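Local coordinates for protein inositol-1-monophosphatase (Nostoc sp., PDB 5ZHH) that probably hydrolyses inositol monophosphates to free inositol and phosphate, at residues A[205-210]-A[231-236]. Residues are numbered along the deposited sequence; the frame is centred on the assembly and turned at random.
Sequences GYWERG and TAYDST
Tyr233 reaches out of its turn and lays the phenol end of its ring against the backbone at the end of strand 205-208, beside the indole of Trp207. The two rings meet as an offset edge-to-face pair, planes at 81°, with the pyrrole edge of the indole turned to the tyrosine; Trp207 CD1 sits 3.7 Å from Tyr233 CZ. Tyr233 OH lies in the indole plane, 3.3 Å from Trp207 CD1, and also packs on the Glu208-Arg209 peptide, 3.2 Å from Glu208 C. Neither Glu208 O nor Arg209 N forms a hydrogen bond with it, the angles being poor. With CG between its backbone N and carbonyl carbon (chi1 84°), Trp207 brings CD1 to the phenol while NE1 hydrogen-bonds Asn171 OD1. The strand is central in the five-stranded mixed sheet of the inositol monophosphatase fold; Tyr233 comes from the loop after edge strand 229-231, and Leu260 packs on Trp207 and Met261 on Tyr233, both from helix 253-261. A leucine at Tyr233 would probably leave the indole edge without its aromatic face and open a gap beside the Glu208-Arg209 peptide. Packing thins outward: Arg209 gives the phenol just CB, 3.7 Å from Tyr233 OH, and sends its guanidinium away to Asp163. Behind the ring, the type I turn Ala232-Ser235 carries exposed Asp234, whose OD1 accepts from Thr236 N (3.0 Å, an Asx turn) and, on its syn lone pair, from Thr236 OG1 at 2.6 Å.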
loop_
_atom_site.group_PDB
_atom_site.type_symbol
_atom_site.label_atom_id
_atom_site.label_comp_id
_atom_site.label_asym_id
_atom_site.label_seq_id
_atom_site.Cartn_x
_atom_site.Cartn_y
_atom_site.Cartn_z
ATOM N N GLY A 205 -11.274 -16.070 19.559
ATOM C CA GLY A 205 -10.604 -17.198 20.170
ATOM C C GLY A 205 -10.070 -18.149 19.126
ATOM O O GLY A 205 -10.527 -18.171 17.979
ATOM N N TYR A 206 -9.096 -18.940 19.553
ATOM C CA TYR A 206 -8.349 -19.840 18.692
ATOM C C TYR A 206 -7.951 -21.047 19.529
ATOM O O TYR A 206 -7.608 -20.900 20.705
ATOM C CB TYR A 206 -7.121 -19.120 18.102
ATOM C CG TYR A 206 -5.978 -20.021 17.668
ATOM C CD1 TYR A 206 -6.104 -20.869 16.572
ATOM C CD2 TYR A 206 -4.769 -20.020 18.363
ATOM C CE1 TYR A 206 -5.049 -21.687 16.177
ATOM C CE2 TYR A 206 -3.718 -20.835 17.979
ATOM C CZ TYR A 206 -3.863 -21.662 16.894
ATOM O OH TYR A 206 -2.823 -22.480 16.522
ATOM N N TRP A 207 -8.062 -22.240 18.950
ATOM C CA TRP A 207 -7.558 -23.443 19.597
ATOM C C TRP A 207 -6.967 -24.353 18.533
ATOM O O TRP A 207 -7.393 -24.329 17.378
ATOM C CB TRP A 207 -8.648 -24.180 20.394
ATOM C CG TRP A 207 -9.491 -25.093 19.563
ATOM C CD1 TRP A 207 -9.332 -26.447 19.401
ATOM C CD2 TRP A 207 -10.621 -24.724 18.767
ATOM N NE1 TRP A 207 -10.300 -26.939 18.559
ATOM C CE2 TRP A 207 -11.106 -25.905 18.156
ATOM C CE3 TRP A 207 -11.282 -23.513 18.519
ATOM C CZ2 TRP A 207 -12.209 -25.908 17.302
ATOM C CZ3 TRP A 207 -12.377 -23.516 17.669
ATOM C CH2 TRP A 207 -12.832 -24.711 17.072
ATOM N N GLU A 208 -5.978 -25.153 18.928
ATOM C CA GLU A 208 -5.369 -26.068 17.972
ATOM C C GLU A 208 -4.544 -27.107 18.718
ATOM O O GLU A 208 -4.032 -26.843 19.811
ATOM C CB GLU A 208 -4.487 -25.311 16.959
ATOM C CG GLU A 208 -4.057 -26.187 15.795
ATOM C CD GLU A 208 -3.540 -25.410 14.600
ATOM O OE1 GLU A 208 -3.325 -24.178 14.701
ATOM O OE2 GLU A 208 -3.351 -26.049 13.546
ATOM N N ARG A 209 -4.441 -28.292 18.125
ATOM C CA ARG A 209 -3.531 -29.328 18.584
ATOM C C ARG A 209 -2.472 -29.581 17.522
ATOM O O ARG A 209 -2.621 -29.196 16.358
ATOM C CB ARG A 209 -4.275 -30.634 18.903
ATOM C CG ARG A 209 -4.897 -31.308 17.693
ATOM C CD ARG A 209 -5.277 -32.758 17.978
ATOM N NE ARG A 209 -4.112 -33.614 18.182
ATOM C CZ ARG A 209 -3.414 -34.176 17.200
ATOM N NH1 ARG A 209 -3.756 -33.975 15.930
ATOM N NH2 ARG A 209 -2.370 -34.941 17.486
ATOM N N GLY A 210 -1.385 -30.219 17.943
ATOM C CA GLY A 210 -0.314 -30.540 17.022
ATOM C C GLY A 210 0.517 -29.352 16.596
ATOM O O GLY A 210 1.117 -29.383 15.515
ATOM N N THR A 231 -4.080 -20.734 27.524
ATOM C CA THR A 231 -4.000 -21.868 28.442
ATOM C C THR A 231 -4.048 -23.171 27.649
ATOM O O THR A 231 -4.129 -23.176 26.416
ATOM C CB THR A 231 -5.159 -21.869 29.448
ATOM O OG1 THR A 231 -6.387 -22.066 28.735
ATOM C CG2 THR A 231 -5.237 -20.553 30.208
ATOM N N ALA A 232 -4.039 -24.290 28.376
ATOM C CA ALA A 232 -4.435 -25.569 27.802
ATOM C C ALA A 232 -5.948 -25.586 27.574
ATOM O O ALA A 232 -6.670 -24.660 27.949
ATOM C CB ALA A 232 -4.025 -26.723 28.720
ATOM N N TYR A 233 -6.431 -26.655 26.932
ATOM C CA TYR A 233 -7.859 -26.749 26.636
ATOM C C TYR A 233 -8.702 -26.658 27.907
ATOM O O TYR A 233 -9.775 -26.041 27.904
ATOM C CB TYR A 233 -8.180 -28.047 25.896
ATOM C CG TYR A 233 -7.815 -28.112 24.420
ATOM C CD1 TYR A 233 -6.867 -27.252 23.846
ATOM C CD2 TYR A 233 -8.416 -29.060 23.602
ATOM C CE1 TYR A 233 -6.549 -27.351 22.482
ATOM C CE2 TYR A 233 -8.100 -29.169 22.265
ATOM C CZ TYR A 233 -7.169 -28.319 21.705
ATOM O OH TYR A 233 -6.881 -28.462 20.362
ATOM N N ASP A 234 -8.241 -27.268 29.003
ATOM C CA ASP A 234 -9.016 -27.317 30.240
ATOM C C ASP A 234 -8.756 -26.133 31.159
ATOM O O ASP A 234 -9.186 -26.163 32.319
ATOM C CB ASP A 234 -8.743 -28.623 30.998
ATOM C CG ASP A 234 -7.293 -28.767 31.435
ATOM O OD1 ASP A 234 -6.490 -27.841 31.219
ATOM O OD2 ASP A 234 -6.949 -29.822 32.002
ATOM N N SER A 235 -8.064 -25.101 30.670
ATOM C CA SER A 235 -7.741 -23.860 31.369
ATOM C C SER A 235 -6.637 -24.021 32.409
ATOM O O SER A 235 -6.339 -23.058 33.120
ATOM C CB SER A 235 -8.964 -23.218 32.039
ATOM O OG SER A 235 -9.888 -22.770 31.065
ATOM N N THR A 236 -6.016 -25.191 32.524
ATOM C CA THR A 236 -4.767 -25.276 33.260
ATOM C C THR A 236 -3.671 -24.611 32.422
ATOM O O THR A 236 -3.876 -24.345 31.236
ATOM C CB THR A 236 -4.431 -26.733 33.577
ATOM O OG1 THR A 236 -4.223 -27.459 32.360
ATOM C CG2 THR A 236 -5.561 -27.382 34.382
#